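Local coordinates for protein putative tetR family transcription regulator (Shewanella loihica, PDB 3PPB) that probably binds DNA through a helix-turn-helix motif and so regulates transcription, at residues G80-D85 against S142-E147; Q66-A71 against G159-A164; L15-Q20 against A33-E38; E58-G63 against Q104-L109; P172-W175 against H179-S182. One frame throughout, in Å; residues are numbered along the deposited sequence.

In the fold
From the N terminus, interaction 3 closes first, a short loop that packs helix 10-24 against helix 32-39, the first helix of the predicted helix-turn-helix. The long helix 53-74 then carries the first segments of two contacts. Interaction 4 ties it to helix 101-110 and interaction 2 ties it to helix 150-170; the two cross along the chain and touch in space. Interaction 1, joining the start of helix 82-99 to the loop after helix 130-141, nests inside the loop of interaction 2 and crosses interaction 4. Interaction 5 follows in series, closing the turn between helices 150-170 and 178-192. Interactions 1 and 3 lie on opposite sides of the chain's centre, about 43 Å apart between centres.

Interaction 1. Residues G80-D85 against S142-E147; sequences GDLKQD and SGELAE
The first turn of helix 82-99, capped by Asp81, meets the loop that follows the Schellman motif ending helix 130-141, with Leu82 and Lys83 set against Glu144 and Leu145. At the cap, Asp81 OD2 accepts from Gln84 N at 2.8 Å, nearly along its own C-O bond. At the other end of the contact, Gly143 takes up the positive phi that turns the chain out of helix 130-141, so that Glu144 points back at the capped turn. The side chain of Glu144 runs past Leu82 in the opposite sense: its OE1 lies 3.7 Å from Leu82 CB. That oxygen is approached by two polar groups. Water 1 donates to Glu144 OE1 at 3.2 Å and accepts a weak bond from Leu82 N at 3.3 Å, bridging the loop to the helix start. Ser142 OG stands 2.9 Å from Glu144 OE1, but its one proton may go instead to the carbonyl oxygen of Gly139. Next to these polar atoms the two leucines reach toward each other tip to tip, Leu82 CD2 to Leu145 CD1 at 4.1 Å; a trans first torsion (chi1 177°) carries the Leu82 methyl toward the loop. Trp189 of helix 178-192 packs on both leucines. Glu144 OE2 stops 4.0 Å from Lys83 N, so the acid faces the amino end of a helix, a place likely to favour its negative charge, though Asp81 nearby would work mildly against this.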
# COMPACT_ATOMS: atom_id res chain seq x y z
N GLY A 80 -21.34 -4.26 -22.48
CA GLY A 80 -22.27 -3.30 -21.87
C GLY A 80 -22.58 -3.54 -20.41
O GLY A 80 -23.24 -2.69 -19.79
N ASP A 81 -22.14 -4.69 -19.84
CA ASP A 81 -22.41 -4.99 -18.44
C ASP A 81 -21.22 -4.49 -17.61
O ASP A 81 -20.08 -4.97 -17.77
CB ASP A 81 -22.68 -6.48 -18.21
CG ASP A 81 -23.07 -6.78 -16.78
OD1 ASP A 81 -24.26 -6.68 -16.45
OD2 ASP A 81 -22.17 -7.03 -15.96
N LEU A 82 -21.50 -3.53 -16.72
CA LEU A 82 -20.47 -2.93 -15.90
C LEU A 82 -19.78 -3.94 -14.97
O LEU A 82 -18.55 -3.89 -14.87
CB LEU A 82 -21.02 -1.75 -15.08
CG LEU A 82 -19.97 -1.12 -14.13
CD1 LEU A 82 -18.97 -0.22 -14.88
CD2 LEU A 82 -20.60 -0.50 -12.92
N LYS A 83 -20.53 -4.78 -14.26
CA LYS A 83 -19.94 -5.75 -13.33
C LYS A 83 -19.02 -6.71 -14.08
O LYS A 83 -17.93 -7.02 -13.60
CB LYS A 83 -21.04 -6.50 -12.57
CG LYS A 83 -20.48 -7.37 -11.43
CD LYS A 83 -21.56 -8.17 -10.79
CE LYS A 83 -21.02 -8.89 -9.58
NZ LYS A 83 -22.14 -9.37 -8.72
N GLN A 84 -19.44 -7.14 -15.28
CA GLN A 84 -18.64 -8.04 -16.12
C GLN A 84 -17.36 -7.36 -16.54
O GLN A 84 -16.31 -8.00 -16.49
CB GLN A 84 -19.44 -8.48 -17.35
CG GLN A 84 -18.74 -9.53 -18.21
CD GLN A 84 -19.44 -9.76 -19.53
OE1 GLN A 84 -19.90 -8.84 -20.22
NE2 GLN A 84 -19.51 -11.02 -19.92
N ASP A 85 -17.42 -6.07 -16.96
CA ASP A 85 -16.25 -5.30 -17.38
C ASP A 85 -15.31 -5.09 -16.19
O ASP A 85 -14.10 -5.25 -16.35
CB ASP A 85 -16.64 -3.94 -17.98
CG ASP A 85 -17.48 -3.97 -19.26
OD1 ASP A 85 -17.52 -5.03 -19.92
OD2 ASP A 85 -18.09 -2.94 -19.59
N SER A 142 -26.23 3.95 -12.89
CA SER A 142 -27.06 2.77 -13.19
C SER A 142 -27.65 2.13 -11.91
O SER A 142 -28.42 1.17 -12.00
CB SER A 142 -26.25 1.73 -13.95
OG SER A 142 -25.23 1.18 -13.13
N GLY A 143 -27.27 2.66 -10.75
CA GLY A 143 -27.73 2.16 -9.46
C GLY A 143 -27.04 0.90 -8.99
O GLY A 143 -27.57 0.22 -8.11
N GLU A 144 -25.87 0.55 -9.57
CA GLU A 144 -25.11 -0.62 -9.16
C GLU A 144 -24.09 -0.28 -8.07
O GLU A 144 -23.82 -1.12 -7.23
CB GLU A 144 -24.34 -1.25 -10.34
CG GLU A 144 -25.22 -1.97 -11.35
CD GLU A 144 -24.45 -2.38 -12.58
OE1 GLU A 144 -24.32 -1.54 -13.50
OE2 GLU A 144 -23.94 -3.52 -12.62
N LEU A 145 -23.50 0.94 -8.11
CA LEU A 145 -22.45 1.34 -7.16
C LEU A 145 -22.92 2.41 -6.19
O LEU A 145 -23.69 3.29 -6.56
CB LEU A 145 -21.17 1.81 -7.91
CG LEU A 145 -20.56 0.82 -8.91
CD1 LEU A 145 -19.31 1.39 -9.57
CD2 LEU A 145 -20.30 -0.55 -8.27
N ALA A 146 -22.45 2.31 -4.95
CA ALA A 146 -22.76 3.26 -3.88
C ALA A 146 -22.21 4.65 -4.21
O ALA A 146 -21.24 4.80 -4.99
CB ALA A 146 -22.16 2.76 -2.57
N GLU A 147 -22.83 5.66 -3.61
CA GLU A 147 -22.45 7.04 -3.87
C GLU A 147 -21.55 7.59 -2.78
O GLU A 147 -21.99 8.37 -1.94
CB GLU A 147 -23.69 7.93 -4.04
CG GLU A 147 -24.51 7.50 -5.23
CD GLU A 147 -25.86 8.15 -5.29
OE1 GLU A 147 -26.81 7.55 -4.75
OE2 GLU A 147 -25.95 9.24 -5.89
O HOH W 1 -24.50 -2.12 -16.61

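Interaction 2. Residues Q66-A71 against G159-A164; sequences QEFADA and GQYLAA. With EDO (1,2-ethanediol), chain G; EDO (1,2-ethanediol), chain H.
Phe68 and Tyr161 make the contact by themselves, two aromatic side chains that come from opposite directions to bridge helices whose CA atoms stay 12.4 Å apart at this pair. The aromatic part is oblique: the ring centroids lie 5.2 Å apart with planes at 58°. Phe68 CZ sits over one face of the Tyr161 ring, displaced toward the rim, while Phe68 CE1 approaches Tyr161 OH at 3.4 Å. Nearly trans first torsions (chi1 173° and 167°) stretch the two rings across the gap. Phe68 is further boxed in by Trp96 and Phe107, both edge-to-face with it. The polar part is the buried phenol, whose OH pairs with Gln104. On the same helix as Phe68, Glu67 is held in a salt bridge by Lys103 and receives hydrogen bonds from two ethanediol molecules, O1 of one at 2.7 Å from Glu67 OE1 and O2 of the other at 2.9 Å from Glu67 OE2. A bound tetraethylene glycol about 4 Å from the Tyr161 side chain is consistent with a pocket in the interior of the all-helical body of this tetracycline-repressor-like fold.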
# COMPACT_ATOMS: atom_id res chain seq x y z
N GLN A 66 1.28 3.95 -17.37
CA GLN A 66 0.71 3.94 -18.71
C GLN A 66 0.67 2.52 -19.29
O GLN A 66 -0.36 2.13 -19.84
CB GLN A 66 1.43 4.90 -19.66
CG GLN A 66 0.63 5.14 -20.96
CD GLN A 66 -0.70 5.80 -20.72
OE1 GLN A 66 -0.78 6.94 -20.26
NE2 GLN A 66 -1.80 5.09 -20.98
N GLU A 67 1.75 1.74 -19.13
CA GLU A 67 1.81 0.33 -19.57
C GLU A 67 0.69 -0.50 -18.93
O GLU A 67 0.01 -1.27 -19.61
CB GLU A 67 3.17 -0.28 -19.22
CG GLU A 67 4.30 0.17 -20.11
CD GLU A 67 5.63 -0.40 -19.67
OE1 GLU A 67 5.65 -1.55 -19.17
OE2 GLU A 67 6.65 0.32 -19.79
N PHE A 68 0.52 -0.35 -17.60
CA PHE A 68 -0.50 -1.04 -16.83
C PHE A 68 -1.91 -0.69 -17.35
O PHE A 68 -2.71 -1.59 -17.62
CB PHE A 68 -0.36 -0.65 -15.35
CG PHE A 68 -1.44 -1.15 -14.43
CD1 PHE A 68 -1.45 -2.48 -14.01
CD2 PHE A 68 -2.41 -0.29 -13.92
CE1 PHE A 68 -2.42 -2.94 -13.10
CE2 PHE A 68 -3.37 -0.74 -13.02
CZ PHE A 68 -3.38 -2.06 -12.63
N ALA A 69 -2.18 0.62 -17.51
CA ALA A 69 -3.47 1.13 -17.98
C ALA A 69 -3.78 0.60 -19.37
O ALA A 69 -4.89 0.11 -19.59
CB ALA A 69 -3.46 2.65 -17.98
N ASP A 70 -2.77 0.62 -20.28
CA ASP A 70 -2.87 0.13 -21.65
C ASP A 70 -3.18 -1.38 -21.70
O ASP A 70 -4.05 -1.78 -22.46
CB ASP A 70 -1.58 0.42 -22.42
CG ASP A 70 -1.33 1.87 -22.81
OD1 ASP A 70 -2.19 2.73 -22.51
OD2 ASP A 70 -0.28 2.15 -23.44
N ALA A 71 -2.49 -2.19 -20.86
CA ALA A 71 -2.66 -3.65 -20.81
C ALA A 71 -4.04 -4.06 -20.33
O ALA A 71 -4.67 -4.93 -20.95
CB ALA A 71 -1.59 -4.29 -19.93
N GLY A 159 -6.03 0.59 -3.23
CA GLY A 159 -5.63 -0.13 -2.02
C GLY A 159 -5.98 -1.61 -2.08
O GLY A 159 -5.19 -2.46 -1.63
N GLN A 160 -7.16 -1.94 -2.62
CA GLN A 160 -7.60 -3.33 -2.72
C GLN A 160 -6.78 -4.06 -3.76
O GLN A 160 -6.46 -5.23 -3.55
CB GLN A 160 -9.09 -3.44 -3.02
CG GLN A 160 -9.92 -2.95 -1.83
CD GLN A 160 -11.35 -3.29 -2.01
OE1 GLN A 160 -12.07 -2.64 -2.79
NE2 GLN A 160 -11.81 -4.31 -1.30
N TYR A 161 -6.41 -3.38 -4.86
CA TYR A 161 -5.53 -3.98 -5.88
C TYR A 161 -4.17 -4.33 -5.24
O TYR A 161 -3.64 -5.43 -5.42
CB TYR A 161 -5.35 -3.03 -7.08
CG TYR A 161 -4.23 -3.43 -8.00
CD1 TYR A 161 -4.39 -4.46 -8.93
CD2 TYR A 161 -2.98 -2.82 -7.92
CE1 TYR A 161 -3.34 -4.86 -9.76
CE2 TYR A 161 -1.91 -3.23 -8.73
CZ TYR A 161 -2.10 -4.24 -9.66
OH TYR A 161 -1.08 -4.66 -10.48
N LEU A 162 -3.61 -3.38 -4.49
CA LEU A 162 -2.30 -3.60 -3.87
C LEU A 162 -2.35 -4.70 -2.83
O LEU A 162 -1.40 -5.45 -2.70
CB LEU A 162 -1.73 -2.30 -3.28
CG LEU A 162 -1.33 -1.21 -4.31
CD1 LEU A 162 -0.96 0.05 -3.61
CD2 LEU A 162 -0.17 -1.69 -5.20
N ALA A 163 -3.48 -4.82 -2.11
CA ALA A 163 -3.66 -5.86 -1.11
C ALA A 163 -3.76 -7.24 -1.78
O ALA A 163 -3.12 -8.18 -1.32
CB ALA A 163 -4.90 -5.59 -0.29
N ALA A 164 -4.53 -7.35 -2.88
CA ALA A 164 -4.74 -8.63 -3.57
C ALA A 164 -3.46 -9.08 -4.27
O ALA A 164 -3.16 -10.28 -4.25
CB ALA A 164 -5.90 -8.53 -4.58
C1 EDO G . 3.59 -4.66 -20.02
O1 EDO G . 4.05 -3.67 -19.10
C2 EDO G . 2.26 -4.21 -20.61
O2 EDO G . 1.72 -5.24 -21.45
C1 EDO H . 11.30 0.36 -18.13
O1 EDO H . 10.87 -0.97 -18.46
C2 EDO H . 10.37 1.36 -18.80
O2 EDO H . 9.03 1.16 -18.34

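Interaction 3. Residues L15-Q20 against A33-E38; sequences LETALQ and ATIARE
Thr17 OG1 is hydrogen-bonded to the carbonyl oxygen of Ala13, one turn back in helix 10-24, and also stands 3.8 Å from Glu38 O of helix 32-39. That bond occupies the hydroxyl within its own helix and turns the other branch of Thr17 outward: a chi1 of -69° sets OG1 beside the backbone N and sends CG2 toward the second helix. The methyl there is tightly fitted between Ile35 O, at 3.4 Å from Thr17 CG2, and Glu38 CB, at 3.3 Å from the same carbon. The side chains of Thr17 and Glu38 cross at about a right angle; beyond CB, Glu38 bends at its second torsion (chi2 -82°) and carries its carboxylate away, toward solvent. Beside this sits the apolar half of the contact, where Ile35 CG2 rests 4.2 Å from Ala18 CB. The small alanine lets the backbones come close, with the CA atoms of Ala18 and Ile35 only 5.8 Å apart. The helix axes approach to 8.8 Å and are steeply crossed, at 126° to each other. Helix 32-39 is the first helix of the predicted helix-turn-helix, and Ile35 is buried among Ile14, Leu21 and Phe22 of helix 10-24 and Leu56 of helix 53-74, while Leu19, the next residue along from Ala18, reaches Leu60 and Phe106, joining the probable DNA-binding three-helix bundle (10-24, 32-39 and 43-49) to helices 53-74 and 101-110.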
# COMPACT_ATOMS: atom_id res chain seq x y z
N LEU A 15 16.19 3.93 -18.04
CA LEU A 15 14.87 3.65 -17.47
C LEU A 15 14.76 2.21 -16.93
O LEU A 15 14.37 2.04 -15.78
CB LEU A 15 13.78 3.92 -18.51
CG LEU A 15 13.44 5.39 -18.73
CD1 LEU A 15 12.76 5.58 -20.08
CD2 LEU A 15 12.57 5.94 -17.61
N GLU A 16 15.18 1.21 -17.72
CA GLU A 16 15.19 -0.22 -17.36
C GLU A 16 16.12 -0.52 -16.17
O GLU A 16 15.78 -1.34 -15.32
CB GLU A 16 15.63 -1.09 -18.56
CG GLU A 16 14.55 -1.31 -19.60
CD GLU A 16 14.92 -2.29 -20.70
OE1 GLU A 16 15.62 -3.28 -20.40
OE2 GLU A 16 14.48 -2.08 -21.85
N THR A 17 17.32 0.09 -16.15
CA THR A 17 18.31 -0.11 -15.09
C THR A 17 17.80 0.56 -13.81
O THR A 17 17.91 -0.05 -12.74
CB THR A 17 19.71 0.41 -15.51
OG1 THR A 17 20.26 -0.43 -16.54
CG2 THR A 17 20.68 0.47 -14.36
N ALA A 18 17.24 1.80 -13.92
CA ALA A 18 16.64 2.54 -12.80
C ALA A 18 15.52 1.73 -12.15
O ALA A 18 15.46 1.66 -10.92
CB ALA A 18 16.11 3.90 -13.26
N LEU A 19 14.65 1.11 -12.97
CA LEU A 19 13.53 0.29 -12.49
C LEU A 19 14.06 -0.84 -11.60
O LEU A 19 13.59 -0.99 -10.48
CB LEU A 19 12.70 -0.28 -13.65
CG LEU A 19 11.59 -1.28 -13.29
CD1 LEU A 19 10.37 -0.59 -12.68
CD2 LEU A 19 11.17 -2.09 -14.49
N GLN A 20 15.07 -1.58 -12.10
CA GLN A 20 15.70 -2.66 -11.35
C GLN A 20 16.28 -2.16 -10.01
O GLN A 20 16.01 -2.75 -8.96
CB GLN A 20 16.82 -3.32 -12.18
CG GLN A 20 16.32 -4.13 -13.38
N ALA A 33 25.18 7.55 -10.33
CA ALA A 33 26.44 6.95 -10.82
C ALA A 33 26.24 5.45 -11.04
O ALA A 33 26.58 4.94 -12.11
CB ALA A 33 27.59 7.19 -9.83
N THR A 34 25.61 4.77 -10.06
CA THR A 34 25.27 3.35 -10.16
C THR A 34 24.33 3.12 -11.34
O THR A 34 24.59 2.22 -12.12
CB THR A 34 24.65 2.85 -8.86
OG1 THR A 34 25.54 3.09 -7.77
CG2 THR A 34 24.32 1.37 -8.91
N ILE A 35 23.28 3.96 -11.50
CA ILE A 35 22.32 3.82 -12.60
C ILE A 35 23.04 3.92 -13.94
O ILE A 35 22.87 3.03 -14.77
CB ILE A 35 21.15 4.85 -12.55
CG1 ILE A 35 20.34 4.74 -11.22
CG2 ILE A 35 20.23 4.68 -13.78
CD1 ILE A 35 19.27 5.91 -10.96
N ALA A 36 23.84 4.99 -14.13
CA ALA A 36 24.59 5.25 -15.36
C ALA A 36 25.50 4.08 -15.71
O ALA A 36 25.43 3.59 -16.83
CB ALA A 36 25.41 6.53 -15.22
N ARG A 37 26.32 3.61 -14.73
CA ARG A 37 27.25 2.50 -14.89
C ARG A 37 26.53 1.22 -15.30
O ARG A 37 26.89 0.61 -16.31
CB ARG A 37 28.04 2.25 -13.60
CG ARG A 37 29.14 1.18 -13.73
CD ARG A 37 29.91 0.95 -12.44
NE ARG A 37 29.07 0.49 -11.33
CZ ARG A 37 28.69 1.25 -10.31
NH1 ARG A 37 29.07 2.52 -10.24
NH2 ARG A 37 27.93 0.74 -9.34
N GLU A 38 25.50 0.82 -14.52
CA GLU A 38 24.74 -0.39 -14.79
C GLU A 38 24.04 -0.30 -16.17
O GLU A 38 23.89 -1.33 -16.82
CB GLU A 38 23.74 -0.68 -13.67
CG GLU A 38 24.36 -1.01 -12.33
CD GLU A 38 24.82 -2.45 -12.18
OE1 GLU A 38 25.85 -2.81 -12.78
OE2 GLU A 38 24.13 -3.20 -11.45

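Interaction 4. Residues E58-G63 against Q104-L109; sequences EQLFLG and QAFFQL. With EDO (1,2-ethanediol), chain F; EDO (1,2-ethanediol), chain I.
Helices 53-74 and 101-110 pass with the CA atoms of Phe61 and Phe107 8.3 Å apart, and the ring of Phe106 fills the interval by packing on Leu60 and Phe61. In this TetR-type protein helix 53-74 runs from the probable DNA-binding head into the body of the chain, so the contact lies where the two parts join. Phe106 is the inserted side chain, its first torsion (chi1 174°) extending the ring out against helix 53-74. Leu60 CD2 approaches one corner, 3.6 Å from Phe106 CE1. The backbone of Phe61 stands at another, its CA lying near the ring plane at the edge, 3.7 Å from Phe106 CE2. The side chains of Phe61 and Phe106 cross at about a right angle, Phe61 CD1 meeting Phe106 CE2 at 4.0 Å. Val23 of helix 10-24 closes in on Phe106 from a third helix, so the ring is part of a shared apolar core. Putting an alanine in place of this phenylalanine would probably open a gap beside Leu60 CD2 and Phe61 and let Leu60 turn more freely. Toward the second subunit, Gln108 packs on Met112 of that subunit, and an ethanediol O1 donates to Gln108 O at 2.8 Å, the same ethanediol also being hydrogen-bonded to Gln108 O of the second subunit.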
# COMPACT_ATOMS: atom_id res chain seq x y z
N GLU A 58 9.95 9.96 -11.61
CA GLU A 58 8.64 10.43 -12.05
C GLU A 58 8.30 9.93 -13.46
O GLU A 58 7.18 9.48 -13.70
CB GLU A 58 8.58 11.96 -11.98
CG GLU A 58 8.55 12.48 -10.56
CD GLU A 58 8.68 13.98 -10.38
OE1 GLU A 58 8.82 14.70 -11.39
OE2 GLU A 58 8.61 14.43 -9.22
N GLN A 59 9.30 9.97 -14.38
CA GLN A 59 9.12 9.52 -15.76
C GLN A 59 8.93 8.01 -15.79
O GLN A 59 8.09 7.52 -16.54
CB GLN A 59 10.29 9.95 -16.67
CG GLN A 59 10.37 11.47 -16.94
CD GLN A 59 9.07 12.06 -17.46
OE1 GLN A 59 8.58 11.69 -18.53
NE2 GLN A 59 8.47 12.96 -16.69
N LEU A 60 9.69 7.28 -14.96
CA LEU A 60 9.56 5.83 -14.85
C LEU A 60 8.16 5.48 -14.32
O LEU A 60 7.47 4.63 -14.91
CB LEU A 60 10.65 5.29 -13.90
CG LEU A 60 10.64 3.80 -13.63
CD1 LEU A 60 10.82 2.98 -14.92
CD2 LEU A 60 11.68 3.43 -12.59
N PHE A 61 7.75 6.14 -13.22
CA PHE A 61 6.46 5.96 -12.56
C PHE A 61 5.31 6.09 -13.55
O PHE A 61 4.51 5.16 -13.67
CB PHE A 61 6.30 6.99 -11.42
CG PHE A 61 5.02 6.89 -10.63
CD1 PHE A 61 4.86 5.92 -9.65
CD2 PHE A 61 3.98 7.79 -10.85
CE1 PHE A 61 3.66 5.82 -8.94
CE2 PHE A 61 2.80 7.70 -10.11
CZ PHE A 61 2.65 6.73 -9.16
N LEU A 62 5.25 7.22 -14.29
CA LEU A 62 4.18 7.50 -15.25
C LEU A 62 4.21 6.50 -16.41
O LEU A 62 3.13 6.07 -16.88
CB LEU A 62 4.22 8.95 -15.77
CG LEU A 62 4.01 10.06 -14.73
CD1 LEU A 62 4.36 11.41 -15.32
CD2 LEU A 62 2.56 10.06 -14.18
N GLY A 63 5.42 6.12 -16.83
CA GLY A 63 5.64 5.15 -17.89
C GLY A 63 5.06 3.79 -17.57
O GLY A 63 4.31 3.23 -18.38
N GLN A 104 5.52 -4.72 -10.90
CA GLN A 104 4.53 -4.85 -9.84
C GLN A 104 5.17 -4.52 -8.46
O GLN A 104 4.57 -3.78 -7.68
CB GLN A 104 3.87 -6.25 -9.83
CG GLN A 104 2.92 -6.49 -8.66
CD GLN A 104 1.82 -5.45 -8.53
OE1 GLN A 104 1.39 -4.84 -9.52
NE2 GLN A 104 1.32 -5.26 -7.32
N ALA A 105 6.39 -5.03 -8.20
CA ALA A 105 7.11 -4.71 -6.96
C ALA A 105 7.34 -3.17 -6.86
O ALA A 105 7.21 -2.61 -5.78
CB ALA A 105 8.44 -5.44 -6.92
N PHE A 106 7.60 -2.50 -8.01
CA PHE A 106 7.76 -1.05 -8.16
C PHE A 106 6.46 -0.35 -7.74
O PHE A 106 6.54 0.64 -7.02
CB PHE A 106 8.15 -0.69 -9.61
CG PHE A 106 8.20 0.79 -9.90
CD1 PHE A 106 9.34 1.53 -9.61
CD2 PHE A 106 7.10 1.46 -10.44
CE1 PHE A 106 9.38 2.91 -9.85
CE2 PHE A 106 7.14 2.83 -10.67
CZ PHE A 106 8.29 3.55 -10.40
N PHE A 107 5.28 -0.89 -8.13
CA PHE A 107 3.99 -0.30 -7.71
C PHE A 107 3.80 -0.47 -6.20
O PHE A 107 3.45 0.48 -5.50
CB PHE A 107 2.79 -0.94 -8.43
CG PHE A 107 2.51 -0.51 -9.85
CD1 PHE A 107 2.99 0.71 -10.35
CD2 PHE A 107 1.70 -1.27 -10.67
CE1 PHE A 107 2.70 1.11 -11.64
CE2 PHE A 107 1.37 -0.84 -11.96
CZ PHE A 107 1.88 0.34 -12.44
N GLN A 108 4.09 -1.65 -5.69
CA GLN A 108 3.94 -1.95 -4.28
C GLN A 108 4.82 -0.96 -3.48
O GLN A 108 4.38 -0.39 -2.49
CB GLN A 108 4.32 -3.42 -4.05
CG GLN A 108 3.60 -4.13 -2.92
CD GLN A 108 2.09 -4.14 -2.99
OE1 GLN A 108 1.44 -3.28 -2.41
NE2 GLN A 108 1.48 -5.15 -3.60
N LEU A 109 6.00 -0.66 -3.97
CA LEU A 109 6.87 0.27 -3.25
C LEU A 109 6.52 1.75 -3.43
O LEU A 109 6.73 2.51 -2.49
CB LEU A 109 8.33 0.06 -3.68
CG LEU A 109 9.00 -1.24 -3.26
CD1 LEU A 109 10.19 -1.54 -4.16
CD2 LEU A 109 9.44 -1.16 -1.80
C1 EDO F . 2.43 -0.19 0.22
O1 EDO F . 2.35 -1.27 -0.71
C2 EDO F . 1.24 0.74 -0.01
O2 EDO F . 1.49 2.01 0.61
C1 EDO I . 9.47 11.86 -6.65
O1 EDO I . 8.42 12.66 -7.20
C2 EDO I . 10.57 12.69 -6.00
O2 EDO I . 10.11 13.93 -5.45

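Interaction 5. Residues P172-W175 against H179-S182; sequences PERW and HERS
Arg181 lays its aliphatic chain across one face of Trp175 at about a right angle, CD standing 3.7 Å from the centroid of the six-membered ring, 19° off its normal, in a CH-pi contact. The guanidinium stands farther out over the same face, its plane 68° from that of the ring, because the chain bends at its third torsion. This carries Arg181 NH1 to the carbonyl oxygen of Trp175, to which it donates at 2.9 Å with an angle of 160°, close to its own plane. NE meanwhile serves a bound tetraethylene glycol. With an alanine at Arg181, Trp175 O would probably be left without this donor and the indole face without the CD that covers it. Arg174 and Glu180 meet at a slant: Arg174 CD packs 3.7 Å from Glu180 OE1, and the charges attract at longer range, without direct bonding. Both polar ends are tied to Tyr167 OH, and Glu173 adds a salt bridge to Arg174 NE. Glu180 also packs on Pro149 of the second subunit. The contact thus belongs to a loop joining two successive helices of the TetR-like fold, 150-170 and 178-192, and folded back on the second of them beside the partner subunit.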
# COMPACT_ATOMS: atom_id res chain seq x y z
N PRO A 172 1.76 -17.57 -4.33
CA PRO A 172 1.54 -17.73 -5.78
C PRO A 172 0.69 -18.95 -6.16
O PRO A 172 -0.00 -18.89 -7.17
CB PRO A 172 2.96 -17.82 -6.37
CG PRO A 172 3.83 -18.17 -5.22
CD PRO A 172 3.21 -17.58 -4.00
N GLU A 173 0.68 -20.00 -5.31
CA GLU A 173 -0.14 -21.19 -5.54
C GLU A 173 -1.65 -20.86 -5.45
O GLU A 173 -2.46 -21.50 -6.11
CB GLU A 173 0.25 -22.33 -4.58
CG GLU A 173 -0.30 -22.23 -3.15
CD GLU A 173 0.32 -21.26 -2.16
OE1 GLU A 173 1.33 -20.59 -2.49
OE2 GLU A 173 -0.19 -21.19 -1.02
N ARG A 174 -2.01 -19.83 -4.67
CA ARG A 174 -3.42 -19.45 -4.49
C ARG A 174 -3.96 -18.73 -5.72
O ARG A 174 -5.16 -18.78 -5.95
CB ARG A 174 -3.60 -18.61 -3.22
CG ARG A 174 -3.23 -19.44 -2.01
CD ARG A 174 -3.60 -18.79 -0.71
NE ARG A 174 -2.84 -19.37 0.39
CZ ARG A 174 -3.00 -19.06 1.67
NH1 ARG A 174 -3.91 -18.16 2.03
NH2 ARG A 174 -2.26 -19.65 2.59
N TRP A 175 -3.08 -18.11 -6.53
CA TRP A 175 -3.48 -17.42 -7.76
C TRP A 175 -3.99 -18.45 -8.78
O TRP A 175 -4.78 -18.11 -9.66
CB TRP A 175 -2.29 -16.58 -8.33
CG TRP A 175 -2.53 -16.01 -9.71
CD1 TRP A 175 -1.86 -16.36 -10.85
CD2 TRP A 175 -3.52 -15.04 -10.10
NE1 TRP A 175 -2.37 -15.65 -11.93
CE2 TRP A 175 -3.41 -14.86 -11.50
CE3 TRP A 175 -4.54 -14.34 -9.41
CZ2 TRP A 175 -4.27 -14.01 -12.21
CZ3 TRP A 175 -5.36 -13.48 -10.12
CH2 TRP A 175 -5.22 -13.32 -11.50
N HIS A 179 -11.30 -20.32 -6.46
CA HIS A 179 -12.02 -19.86 -5.27
C HIS A 179 -11.32 -18.61 -4.68
O HIS A 179 -11.99 -17.67 -4.27
CB HIS A 179 -12.25 -21.00 -4.23
CG HIS A 179 -11.12 -21.31 -3.28
ND1 HIS A 179 -10.07 -22.15 -3.64
CD2 HIS A 179 -10.95 -20.93 -1.99
CE1 HIS A 179 -9.28 -22.21 -2.58
NE2 HIS A 179 -9.77 -21.48 -1.56
N GLU A 180 -9.97 -18.60 -4.68
CA GLU A 180 -9.17 -17.47 -4.17
C GLU A 180 -9.36 -16.27 -5.08
O GLU A 180 -9.57 -15.18 -4.60
CB GLU A 180 -7.68 -17.83 -4.07
CG GLU A 180 -7.39 -18.98 -3.12
CD GLU A 180 -7.20 -18.61 -1.65
OE1 GLU A 180 -6.99 -17.42 -1.35
OE2 GLU A 180 -7.27 -19.53 -0.80
N ARG A 181 -9.30 -16.48 -6.41
CA ARG A 181 -9.48 -15.40 -7.39
C ARG A 181 -10.88 -14.80 -7.28
O ARG A 181 -11.01 -13.58 -7.23
CB ARG A 181 -9.24 -15.93 -8.81
CG ARG A 181 -7.80 -16.39 -9.02
CD ARG A 181 -7.40 -16.37 -10.49
NE ARG A 181 -8.28 -17.20 -11.32
CZ ARG A 181 -8.13 -18.50 -11.52
NH1 ARG A 181 -7.11 -19.15 -10.97
NH2 ARG A 181 -8.99 -19.16 -12.28
N SER A 182 -11.92 -15.65 -7.21
CA SER A 182 -13.30 -15.19 -7.09
C SER A 182 -13.49 -14.39 -5.82
O SER A 182 -14.15 -13.35 -5.87
CB SER A 182 -14.27 -16.37 -7.11
OG SER A 182 -14.24 -16.92 -8.41